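Local structure of putative branched-chain amino acid ABC transporter (Rhodospirillum rubrum ATCC 11170, 3HUT) at residues Ala119-Ala124 with Arg329-Ile334; Ala250-Ala255 with Ile334-Val339; Ser227-Pro232 with Glu243-Ala248; Glu10-Gly15 with Gly78-Thr83. The protein probably binds a branched-chain or related amino acid outside the cytoplasmic membrane as the receptor component of an ABC transporter. One frame throughout, in Å; residues are numbered along the deposited sequence.

The two lobes of this binding protein are joined by three chain crossings, and contacts 1 and 2 lie among them. Strand 331-341 serves both: its start meets loop 119-124 in contact 1 and its middle meets loop 250-255 in contact 2, with I334 shared, centres about 15 Å apart and segments alternating along the chain. Contact 3, centred about 10 Å from contact 2 and closing before it opens, belongs to the same mixed sheet through strand 246-249, the neighbour of 331-341. Contact 4 closes earliest and sits in the other lobe's parallel sheet, its centre about 28 Å from that of contact 3. Together they run from one lobe through the hinge into the other.

Contact 1 (Ala119-Ala124 with Arg329-Ile334)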
loop_
_atom_site.group_PDB
_atom_site.type_symbol
_atom_site.label_atom_id
_atom_site.label_comp_id
_atom_site.label_asym_id
_atom_site.label_seq_id
_atom_site.Cartn_x
_atom_site.Cartn_y
_atom_site.Cartn_z
ATOM N N ALA A 119 1.529 -6.533 3.847
ATOM C CA ALA A 119 2.645 -5.610 3.697
ATOM C C ALA A 119 2.133 -4.204 3.407
ATOM O O ALA A 119 2.820 -3.218 3.667
ATOM C CB ALA A 119 3.558 -6.075 2.572
ATOM N N ILE A 120 0.916 -4.124 2.882
ATOM C CA ILE A 120 0.290 -2.852 2.538
ATOM C C ILE A 120 -0.584 -2.394 3.710
ATOM O O ILE A 120 -0.820 -3.160 4.641
ATOM C CB ILE A 120 -0.582 -3.024 1.273
ATOM C CG1 ILE A 120 -0.962 -1.667 0.681
ATOM C CG2 ILE A 120 -1.837 -3.808 1.626
ATOM C CD1 ILE A 120 -1.568 -1.779 -0.719
ATOM N N THR A 121 -1.043 -1.145 3.681
ATOM C CA THR A 121 -1.912 -0.637 4.749
ATOM C C THR A 121 -3.328 -0.625 4.200
ATOM O O THR A 121 -3.522 -0.757 2.993
ATOM C CB THR A 121 -1.557 0.816 5.153
ATOM O OG1 THR A 121 -1.794 1.689 4.043
ATOM C CG2 THR A 121 -0.094 0.927 5.567
ATOM N N THR A 122 -4.320 -0.480 5.073
ATOM C CA THR A 122 -5.701 -0.416 4.607
ATOM C C THR A 122 -5.884 0.958 3.959
ATOM O O THR A 122 -5.127 1.891 4.239
ATOM C CB THR A 122 -6.702 -0.539 5.765
ATOM O OG1 THR A 122 -6.533 0.570 6.654
ATOM C CG2 THR A 122 -6.486 -1.841 6.523
ATOM N N PRO A 123 -6.888 1.102 3.080
ATOM C CA PRO A 123 -7.143 2.379 2.407
ATOM C C PRO A 123 -7.400 3.531 3.374
ATOM O O PRO A 123 -7.005 4.668 3.122
ATOM C CB PRO A 123 -8.369 2.079 1.550
ATOM C CG PRO A 123 -8.217 0.621 1.244
ATOM C CD PRO A 123 -7.798 0.057 2.579
ATOM N N ALA A 124 -8.057 3.226 4.486
ATOM C CA ALA A 124 -8.395 4.240 5.478
ATOM C C ALA A 124 -7.199 4.815 6.237
ATOM O O ALA A 124 -7.273 5.939 6.744
ATOM C CB ALA A 124 -9.407 3.672 6.464
ATOM N N ARG A 329 -2.200 -6.877 14.582
ATOM C CA ARG A 329 -1.374 -7.279 13.443
ATOM C C ARG A 329 -1.592 -6.327 12.265
ATOM O O ARG A 329 -1.073 -6.554 11.181
ATOM C CB ARG A 329 -1.696 -8.710 12.996
ATOM C CG ARG A 329 -1.180 -9.794 13.935
ATOM C CD ARG A 329 -1.835 -11.147 13.641
ATOM N NE ARG A 329 -3.257 -11.137 13.977
ATOM C CZ ARG A 329 -4.246 -11.058 13.092
ATOM N NH1 ARG A 329 -3.983 -10.990 11.789
ATOM N NH2 ARG A 329 -5.503 -11.029 13.509
ATOM N N GLU A 330 -2.369 -5.267 12.476
ATOM C CA GLU A 330 -2.632 -4.306 11.404
ATOM C C GLU A 330 -1.347 -3.558 11.049
ATOM O O GLU A 330 -0.538 -3.234 11.922
ATOM C CB GLU A 330 -3.722 -3.313 11.825
ATOM C CG GLU A 330 -4.194 -2.426 10.688
ATOM C CD GLU A 330 -4.678 -3.228 9.493
ATOM O OE1 GLU A 330 -5.767 -3.837 9.577
ATOM O OE2 GLU A 330 -3.959 -3.254 8.472
ATOM N N THR A 331 -1.170 -3.275 9.763
ATOM C CA THR A 331 0.026 -2.597 9.279
ATOM C C THR A 331 -0.055 -1.075 9.292
ATOM O O THR A 331 -1.035 -0.494 8.840
ATOM C CB THR A 331 0.353 -3.047 7.834
ATOM O OG1 THR A 331 0.407 -4.475 7.782
ATOM C CG2 THR A 331 1.699 -2.490 7.382
ATOM N N THR A 332 0.981 -0.439 9.830
ATOM C CA THR A 332 1.069 1.017 9.850
ATOM C C THR A 332 2.436 1.343 9.262
ATOM O O THR A 332 3.367 0.538 9.356
ATOM C CB THR A 332 0.952 1.609 11.277
ATOM O OG1 THR A 332 1.963 1.048 12.121
ATOM C CG2 THR A 332 -0.433 1.325 11.864
ATOM N N LYS A 333 2.558 2.509 8.643
ATOM C CA LYS A 333 3.815 2.898 8.022
ATOM C C LYS A 333 4.106 4.379 8.163
ATOM O O LYS A 333 3.197 5.180 8.346
ATOM C CB LYS A 333 3.777 2.575 6.528
ATOM C CG LYS A 333 3.589 1.119 6.177
ATOM C CD LYS A 333 3.619 0.951 4.667
ATOM C CE LYS A 333 3.830 -0.503 4.279
ATOM N NZ LYS A 333 3.879 -0.648 2.812
ATOM N N ILE A 334 5.383 4.735 8.076
ATOM C CA ILE A 334 5.771 6.135 8.122
ATOM C C ILE A 334 5.759 6.578 6.664
ATOM O O ILE A 334 6.675 6.263 5.907
ATOM C CB ILE A 334 7.185 6.325 8.700
ATOM C CG1 ILE A 334 7.201 5.920 10.175
ATOM C CG2 ILE A 334 7.614 7.786 8.561
ATOM C CD1 ILE A 334 8.552 6.106 10.842
HETATM O O HOH W 1 0.816 0.726 1.889
HETATM O O HOH W 2 -3.465 -0.482 7.782
#
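T121 and K333 meet in a partly buried crossing of two linker segments: loop 119-124, leaving strand 116-118 for helix 126-136, passes over the start of strand 331-341 at a steep angle, 101° between the touching parts. The methyl CG2 of T121 lies 3.7 Å from CG of K333 and equally far from the carbonyl O of T331, the two side chains crossing obliquely. Beyond CG the lysine is fully extended and slants across to the start of the loop, which brings NZ to 2.9 Å from O of A119 in a weak hydrogen bond; its stronger partner is the hydroxyl of T319. At the strand's start T331 presses CB to 3.4 Å from O of I120, a carbonyl that this contact buries and that has no polar partner in the model. At the contact's other end E330, bent at chi2 (55°), turns its carboxylate toward T122. OE2 receives N-H of T331 from above the carboxylate plane, pairs with R118 in a salt bridge and touches the methyl CG2 of T122 at 3.5 Å. A water joins the two segments here, accepting from N of T122 (2.8 Å) and donating to OE2 of E330 (2.9 Å) and O of T331 (2.7 Å). With a leucine in place of E330, R118 would probably be left without this countercharge, and N of T331 and the bridging water would each lose a partner. Two interlobe crossings braced against each other are characteristic of the three-stranded hinge of type I periplasmic binding proteins, the class of the leucine-binding family.

Contact 2 (Ala250-Ala255 with Ile334-Val339); sequences AFVLGA and ILTRLV
V252 drives both of its methyls into strand 331-341, and each meets a different neighbour in a different way. CG1, anti to the backbone N (chi1 -176°), points at CD2 of L338, and the two branches meet tip to tip at 4.0 Å. CG2, set beside the backbone N, crosses T336 at a slant and settles against its CB at 3.5 Å, with the threonine methyl CG2 slightly farther off. T336 thus offers its carbon side to the valine, while its hydroxyl, beside its own backbone N, is left for a polar meeting nearby. Nearer the start of each segment, L335 reaches CD2 over the backbone of A250, 3.8 Å from its N, and touches the methyl CB of that alanine at 4.1 Å. Between these two apolar patches sits a water, 2.7 Å from O of A250 and 2.8 Å from OG1 of T336, with O of I334 also near. It has more acceptors around it than protons to give, so it probably shares itself among them, but it is the polar link here, since no direct hydrogen bond spans the two segments. Past V252 the loop folds through a type I turn to A255, closed by a weak backbone bond.

F251 turns its ring the other way, onto V260, F263 and V264 of helix 258-271. On the strand side, T336 and L338 bond through their backbones to T249 and L247 of the antiparallel strand 246-249, and V347 of strand 344-347 packs against both side chains.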
loop_
_atom_site.group_PDB
_atom_site.type_symbol
_atom_site.label_atom_id
_atom_site.label_comp_id
_atom_site.label_asym_id
_atom_site.label_seq_id
_atom_site.Cartn_x
_atom_site.Cartn_y
_atom_site.Cartn_z
ATOM N N ALA A 250 3.406 5.659 0.461
ATOM C CA ALA A 250 4.349 4.703 1.029
ATOM C C ALA A 250 5.606 4.596 0.166
ATOM O O ALA A 250 6.701 4.915 0.613
ATOM C CB ALA A 250 3.681 3.339 1.165
ATOM N N PHE A 251 5.431 4.156 -1.074
ATOM C CA PHE A 251 6.542 4.007 -2.012
ATOM C C PHE A 251 6.756 5.281 -2.834
ATOM O O PHE A 251 5.837 5.768 -3.484
ATOM C CB PHE A 251 6.268 2.832 -2.956
ATOM C CG PHE A 251 7.321 2.636 -4.016
ATOM C CD1 PHE A 251 8.654 2.462 -3.667
ATOM C CD2 PHE A 251 6.972 2.602 -5.364
ATOM C CE1 PHE A 251 9.628 2.255 -4.645
ATOM C CE2 PHE A 251 7.936 2.395 -6.347
ATOM C CZ PHE A 251 9.268 2.221 -5.986
ATOM N N VAL A 252 7.971 5.816 -2.803
ATOM C CA VAL A 252 8.286 7.021 -3.566
ATOM C C VAL A 252 9.326 6.669 -4.624
ATOM O O VAL A 252 10.475 6.366 -4.306
ATOM C CB VAL A 252 8.844 8.129 -2.662
ATOM C CG1 VAL A 252 9.072 9.399 -3.476
ATOM C CG2 VAL A 252 7.881 8.396 -1.514
ATOM N N LEU A 253 8.919 6.708 -5.884
ATOM C CA LEU A 253 9.818 6.364 -6.976
ATOM C C LEU A 253 11.028 7.289 -7.046
ATOM O O LEU A 253 12.167 6.825 -7.131
ATOM C CB LEU A 253 9.066 6.406 -8.305
ATOM C CG LEU A 253 9.738 5.675 -9.468
ATOM C CD1 LEU A 253 9.742 4.172 -9.181
ATOM C CD2 LEU A 253 8.993 5.963 -10.760
ATOM N N GLY A 254 10.777 8.595 -7.018
ATOM C CA GLY A 254 11.859 9.562 -7.091
ATOM C C GLY A 254 12.406 9.929 -5.726
ATOM O O GLY A 254 12.724 11.089 -5.465
ATOM N N ALA A 255 12.513 8.932 -4.855
ATOM C CA ALA A 255 13.015 9.138 -3.505
ATOM C C ALA A 255 14.498 9.451 -3.527
ATOM O O ALA A 255 15.174 9.231 -4.530
ATOM C CB ALA A 255 12.766 7.892 -2.660
ATOM N N ILE A 334 5.383 4.735 8.076
ATOM C CA ILE A 334 5.771 6.135 8.122
ATOM C C ILE A 334 5.759 6.578 6.664
ATOM O O ILE A 334 6.675 6.263 5.907
ATOM C CB ILE A 334 7.185 6.325 8.700
ATOM C CG1 ILE A 334 7.201 5.920 10.175
ATOM C CG2 ILE A 334 7.614 7.786 8.561
ATOM C CD1 ILE A 334 8.552 6.106 10.842
ATOM N N LEU A 335 4.711 7.292 6.269
ATOM C CA LEU A 335 4.571 7.751 4.891
ATOM C C LEU A 335 5.508 8.909 4.567
ATOM O O LEU A 335 6.037 9.559 5.466
ATOM C CB LEU A 335 3.116 8.154 4.631
ATOM C CG LEU A 335 2.101 7.052 4.961
ATOM C CD1 LEU A 335 0.690 7.535 4.668
ATOM C CD2 LEU A 335 2.417 5.793 4.153
ATOM N N THR A 336 5.717 9.155 3.274
ATOM C CA THR A 336 6.594 10.232 2.825
ATOM C C THR A 336 5.747 11.356 2.228
ATOM O O THR A 336 4.978 11.131 1.291
ATOM C CB THR A 336 7.590 9.717 1.763
ATOM O OG1 THR A 336 8.394 8.673 2.331
ATOM C CG2 THR A 336 8.487 10.842 1.273
ATOM N N ARG A 337 5.887 12.560 2.775
ATOM C CA ARG A 337 5.119 13.716 2.305
ATOM C C ARG A 337 5.755 14.329 1.069
ATOM O O ARG A 337 6.964 14.574 1.037
ATOM C CB ARG A 337 5.024 14.766 3.410
ATOM C CG ARG A 337 4.281 14.290 4.655
ATOM C CD ARG A 337 4.368 15.332 5.758
ATOM N NE ARG A 337 3.596 14.967 6.945
ATOM C CZ ARG A 337 3.525 15.716 8.044
ATOM N NH1 ARG A 337 4.184 16.867 8.107
ATOM N NH2 ARG A 337 2.796 15.321 9.075
ATOM N N LEU A 338 4.929 14.591 0.061
ATOM C CA LEU A 338 5.402 15.147 -1.197
ATOM C C LEU A 338 4.606 16.378 -1.613
ATOM O O LEU A 338 3.520 16.635 -1.099
ATOM C CB LEU A 338 5.269 14.097 -2.304
ATOM C CG LEU A 338 5.845 12.702 -2.054
ATOM C CD1 LEU A 338 5.341 11.746 -3.128
ATOM C CD2 LEU A 338 7.366 12.760 -2.059
ATOM N N VAL A 339 5.164 17.135 -2.550
ATOM C CA VAL A 339 4.491 18.305 -3.092
ATOM C C VAL A 339 4.844 18.334 -4.569
ATOM O O VAL A 339 5.953 17.961 -4.960
ATOM C CB VAL A 339 4.954 19.634 -2.425
ATOM C CG1 VAL A 339 6.408 19.920 -2.751
ATOM C CG2 VAL A 339 4.071 20.789 -2.901
HETATM O O HOH W 3 7.218 6.187 2.924
#

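Contact 3 (Ser227-Pro232 with Glu243-Ala248); sequences SALYSP and EGVRLA
L229 and L247 pack together inside a beta-alpha-beta crossover, in which the chain leaves strand 223-225, passes through helix 232-238 and returns as the parallel neighbour strand 246-249. L247 is the centre of the contact. Its CG is held between the backbone N and carbonyl carbon (chi1 64°), and from there CD2 reaches the turn of the loop, lying 3.6 Å from N of Y230, 3.7 Å from CB of L229 and 4.0 Å from CB of Y230. One methyl therefore covers the bend where a short 3-10 turn ends. That turn is closed by N-H of Y230 bonding to O of S227 at 2.9 Å. Farther along, the side chains of L229 and V245 cross at about a right angle, CD1 of the leucine touching CG1 of the valine at 4.2 Å. At the other end of the contact, CB of S227 rests 3.4 Å from the carbonyl O of A248.

A207 and L211 of helix 204-216 add to the apolar cover, on L229 and V245 respectively. The phenol oxygen of Y230 bonds to N of L253, and its ring meets F345 edge-to-face. S231 then N-caps the helix, its hydroxyl taking N-H of K233. Beta-alpha-beta units of this kind, with an apolar core between connection and strand, make up the Rossmann-like lobes of type I periplasmic binding proteins.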
loop_
_atom_site.group_PDB
_atom_site.type_symbol
_atom_site.label_atom_id
_atom_site.label_comp_id
_atom_site.label_asym_id
_atom_site.label_seq_id
_atom_site.Cartn_x
_atom_site.Cartn_y
_atom_site.Cartn_z
ATOM N N SER A 227 -3.123 9.279 -1.725
ATOM C CA SER A 227 -1.986 8.686 -2.420
ATOM C C SER A 227 -2.452 8.242 -3.809
ATOM O O SER A 227 -1.638 7.953 -4.687
ATOM C CB SER A 227 -1.476 7.464 -1.643
ATOM O OG SER A 227 -2.540 6.561 -1.374
ATOM N N ALA A 228 -3.767 8.174 -4.001
ATOM C CA ALA A 228 -4.317 7.771 -5.293
ATOM C C ALA A 228 -4.002 8.817 -6.365
ATOM O O ALA A 228 -4.189 8.575 -7.559
ATOM C CB ALA A 228 -5.831 7.566 -5.189
ATOM N N LEU A 229 -3.530 9.983 -5.934
ATOM C CA LEU A 229 -3.171 11.053 -6.861
ATOM C C LEU A 229 -1.753 10.848 -7.368
ATOM O O LEU A 229 -1.338 11.473 -8.348
ATOM C CB LEU A 229 -3.235 12.421 -6.168
ATOM C CG LEU A 229 -4.564 12.896 -5.573
ATOM C CD1 LEU A 229 -4.381 14.269 -4.932
ATOM C CD2 LEU A 229 -5.608 12.963 -6.661
ATOM N N TYR A 230 -1.014 9.967 -6.699
ATOM C CA TYR A 230 0.382 9.713 -7.045
ATOM C C TYR A 230 0.601 8.934 -8.331
ATOM O O TYR A 230 0.529 7.704 -8.354
ATOM C CB TYR A 230 1.085 8.988 -5.896
ATOM C CG TYR A 230 2.582 8.885 -6.074
ATOM C CD1 TYR A 230 3.365 10.033 -6.202
ATOM C CD2 TYR A 230 3.221 7.647 -6.084
ATOM C CE1 TYR A 230 4.746 9.951 -6.329
ATOM C CE2 TYR A 230 4.604 7.553 -6.209
ATOM C CZ TYR A 230 5.361 8.708 -6.330
ATOM O OH TYR A 230 6.733 8.624 -6.438
ATOM N N SER A 231 0.896 9.666 -9.396
ATOM C CA SER A 231 1.148 9.083 -10.702
ATOM C C SER A 231 1.671 10.169 -11.626
ATOM O O SER A 231 1.279 11.329 -11.519
ATOM C CB SER A 231 -0.143 8.505 -11.295
ATOM O OG SER A 231 0.029 8.179 -12.670
ATOM N N PRO A 232 2.583 9.815 -12.537
ATOM C CA PRO A 232 3.075 10.863 -13.431
ATOM C C PRO A 232 1.896 11.434 -14.228
ATOM O O PRO A 232 1.919 12.592 -14.643
ATOM C CB PRO A 232 4.100 10.127 -14.303
ATOM C CG PRO A 232 3.652 8.695 -14.256
ATOM C CD PRO A 232 3.217 8.518 -12.827
ATOM N N GLU A 243 0.252 22.129 -9.600
ATOM C CA GLU A 243 1.431 22.616 -8.894
ATOM C C GLU A 243 1.032 22.968 -7.462
ATOM O O GLU A 243 0.007 23.611 -7.241
ATOM C CB GLU A 243 1.989 23.864 -9.582
ATOM C CG GLU A 243 2.704 23.590 -10.891
ATOM C CD GLU A 243 4.056 22.939 -10.687
ATOM O OE1 GLU A 243 4.929 23.574 -10.057
ATOM O OE2 GLU A 243 4.249 21.799 -11.157
ATOM N N GLY A 244 1.833 22.541 -6.494
ATOM C CA GLY A 244 1.524 22.848 -5.112
ATOM C C GLY A 244 0.673 21.823 -4.383
ATOM O O GLY A 244 0.537 21.901 -3.163
ATOM N N VAL A 245 0.096 20.866 -5.104
ATOM C CA VAL A 245 -0.718 19.842 -4.453
ATOM C C VAL A 245 0.175 18.975 -3.563
ATOM O O VAL A 245 1.292 18.612 -3.943
ATOM C CB VAL A 245 -1.448 18.942 -5.489
ATOM C CG1 VAL A 245 -2.184 17.807 -4.780
ATOM C CG2 VAL A 245 -2.453 19.774 -6.282
ATOM N N ARG A 246 -0.313 18.664 -2.369
ATOM C CA ARG A 246 0.441 17.844 -1.433
ATOM C C ARG A 246 -0.222 16.496 -1.222
ATOM O O ARG A 246 -1.444 16.381 -1.273
ATOM C CB ARG A 246 0.576 18.564 -0.094
ATOM C CG ARG A 246 1.612 19.672 -0.118
ATOM C CD ARG A 246 1.493 20.573 1.089
ATOM N NE ARG A 246 2.522 21.604 1.072
ATOM C CZ ARG A 246 2.583 22.616 1.928
ATOM N NH1 ARG A 246 1.665 22.742 2.879
ATOM N NH2 ARG A 246 3.565 23.506 1.828
ATOM N N LEU A 247 0.597 15.474 -0.994
ATOM C CA LEU A 247 0.091 14.133 -0.756
ATOM C C LEU A 247 1.175 13.298 -0.093
ATOM O O LEU A 247 2.364 13.619 -0.179
ATOM C CB LEU A 247 -0.339 13.463 -2.074
ATOM C CG LEU A 247 0.685 13.162 -3.183
ATOM C CD1 LEU A 247 1.781 12.233 -2.683
ATOM C CD2 LEU A 247 -0.031 12.499 -4.354
ATOM N N ALA A 248 0.761 12.229 0.573
ATOM C CA ALA A 248 1.700 11.327 1.217
ATOM C C ALA A 248 1.515 9.948 0.594
ATOM O O ALA A 248 0.408 9.583 0.209
ATOM C CB ALA A 248 1.434 11.266 2.725
#

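Contact 4 (Glu10-Gly15 with Gly78-Thr83); sequences ELPLTG and GDFSST
E10 and D79 approach at the ends of two neighbouring parallel strands, 5-11 and 73-78, where E10 is bridged to G78 and the chains run within 14° of each other. The backbone supplies a clear hydrogen bond: N-H of D79 bonds to O of E10 at 2.7 Å, one of the two bonds that make the parallel bridge, the other joining E10 to L77.

Acid meets acid beside it. The glutamate chain, extended beyond CG, lays OE1 2.5 Å from OD2 of D79, with the carboxylate planes almost perpendicular (81°). Each group has a hydroxyl at its other oxygen: Y92 bonds to OE2 of E10, and S53 bonds to OD1 of D79. OD1 also takes N-H of F80, at 3.1 Å, on its anti lone pair, so the aspartate is fastened to the loop that it begins.

Van der Waals contact completes the join: CD of P12 lies 3.4 Å from that same OD1, and its apolar partner is CB of F80 at 3.7 Å, the proline and phenylalanine side chains crossing at about a right angle, while the F80 ring leads on to F24 of helix 18-37. With an alanine in place of D79, N of F80 would probably lose its side-chain acceptor, and E10 would be left facing a gap.

Two carboxylates this close and this buried are hard to reconcile with two full negative charges. One of them probably carries a proton, which would make the pair a cohesive link between the two strand ends in place of a repulsion.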
loop_
_atom_site.group_PDB
_atom_site.type_symbol
_atom_site.label_atom_id
_atom_site.label_comp_id
_atom_site.label_asym_id
_atom_site.label_seq_id
_atom_site.Cartn_x
_atom_site.Cartn_y
_atom_site.Cartn_z
ATOM N N GLU A 10 1.742 -17.868 -3.516
ATOM C CA GLU A 10 0.632 -17.997 -4.445
ATOM C C GLU A 10 0.397 -16.609 -5.028
ATOM O O GLU A 10 0.306 -15.622 -4.293
ATOM C CB GLU A 10 -0.631 -18.515 -3.744
ATOM C CG GLU A 10 -1.067 -17.732 -2.509
ATOM C CD GLU A 10 -2.401 -18.217 -1.965
ATOM O OE1 GLU A 10 -3.447 -17.880 -2.559
ATOM O OE2 GLU A 10 -2.406 -18.951 -0.951
ATOM N N LEU A 11 0.328 -16.542 -6.354
ATOM C CA LEU A 11 0.126 -15.286 -7.066
ATOM C C LEU A 11 -0.448 -15.539 -8.459
ATOM O O LEU A 11 -0.307 -16.631 -9.016
ATOM C CB LEU A 11 1.452 -14.519 -7.184
ATOM C CG LEU A 11 2.753 -15.288 -7.456
ATOM C CD1 LEU A 11 2.547 -16.360 -8.504
ATOM C CD2 LEU A 11 3.834 -14.314 -7.893
ATOM N N PRO A 12 -1.111 -14.529 -9.035
ATOM C CA PRO A 12 -1.706 -14.663 -10.368
ATOM C C PRO A 12 -0.732 -14.488 -11.530
ATOM O O PRO A 12 -0.217 -13.395 -11.756
ATOM C CB PRO A 12 -2.802 -13.601 -10.354
ATOM C CG PRO A 12 -2.198 -12.515 -9.516
ATOM C CD PRO A 12 -1.549 -13.282 -8.379
ATOM N N LEU A 13 -0.486 -15.574 -12.264
ATOM C CA LEU A 13 0.407 -15.545 -13.420
ATOM C C LEU A 13 -0.386 -15.748 -14.708
ATOM O O LEU A 13 0.162 -15.701 -15.808
ATOM C CB LEU A 13 1.492 -16.611 -13.292
ATOM C CG LEU A 13 2.475 -16.345 -12.146
ATOM C CD1 LEU A 13 3.499 -17.465 -12.069
ATOM C CD2 LEU A 13 3.162 -14.990 -12.360
ATOM N N THR A 14 -1.680 -15.994 -14.559
ATOM C CA THR A 14 -2.555 -16.157 -15.704
ATOM C C THR A 14 -3.850 -15.453 -15.329
ATOM O O THR A 14 -4.177 -15.334 -14.149
ATOM C CB THR A 14 -2.803 -17.661 -16.052
ATOM O OG1 THR A 14 -3.344 -18.354 -14.927
ATOM C CG2 THR A 14 -1.503 -18.327 -16.463
ATOM N N GLY A 15 -4.566 -14.950 -16.325
ATOM C CA GLY A 15 -5.803 -14.258 -16.034
ATOM C C GLY A 15 -5.663 -12.757 -16.150
ATOM O O GLY A 15 -4.588 -12.239 -16.463
ATOM N N GLY A 78 1.460 -14.469 0.237
ATOM C CA GLY A 78 0.169 -14.721 -0.345
ATOM C C GLY A 78 -0.848 -13.885 -1.041
ATOM O O GLY A 78 -1.685 -13.227 -0.456
ATOM N N ASP A 79 -0.846 -14.065 -2.341
ATOM C CA ASP A 79 -1.790 -13.435 -3.222
ATOM C C ASP A 79 -2.156 -11.988 -3.273
ATOM O O ASP A 79 -2.222 -11.253 -2.303
ATOM C CB ASP A 79 -3.067 -14.269 -3.235
ATOM C CG ASP A 79 -3.199 -15.088 -4.520
ATOM O OD1 ASP A 79 -3.182 -14.457 -5.597
ATOM O OD2 ASP A 79 -3.313 -16.342 -4.472
ATOM N N PHE A 80 -2.384 -11.630 -4.515
ATOM C CA PHE A 80 -2.716 -10.316 -4.962
ATOM C C PHE A 80 -4.003 -9.668 -4.445
ATOM O O PHE A 80 -3.960 -8.628 -3.789
ATOM C CB PHE A 80 -2.738 -10.387 -6.470
ATOM C CG PHE A 80 -3.126 -9.145 -7.085
ATOM C CD1 PHE A 80 -2.290 -8.054 -6.988
ATOM C CD2 PHE A 80 -4.364 -9.021 -7.693
ATOM C CE1 PHE A 80 -2.677 -6.838 -7.481
ATOM C CE2 PHE A 80 -4.767 -7.809 -8.192
ATOM C CZ PHE A 80 -3.922 -6.710 -8.085
ATOM N N SER A 81 -5.147 -10.265 -4.761
ATOM C CA SER A 81 -6.424 -9.696 -4.343
ATOM C C SER A 81 -6.813 -10.062 -2.922
ATOM O O SER A 81 -6.394 -11.091 -2.393
ATOM C CB SER A 81 -7.545 -10.139 -5.283
ATOM O OG SER A 81 -7.806 -11.522 -5.129
ATOM N N SER A 82 -7.632 -9.213 -2.311
ATOM C CA SER A 82 -8.101 -9.466 -0.960
ATOM C C SER A 82 -8.997 -10.702 -0.967
ATOM O O SER A 82 -8.868 -11.578 -0.111
ATOM C CB SER A 82 -8.875 -8.253 -0.434
ATOM O OG SER A 82 -7.983 -7.208 -0.077
ATOM N N THR A 83 -9.893 -10.776 -1.947
ATOM C CA THR A 83 -10.812 -11.910 -2.052
ATOM C C THR A 83 -10.101 -13.256 -2.105
ATOM O O THR A 83 -10.462 -14.186 -1.389
ATOM C CB THR A 83 -11.708 -11.799 -3.304
ATOM O OG1 THR A 83 -12.521 -10.628 -3.207
ATOM C CG2 THR A 83 -12.612 -13.019 -3.417
#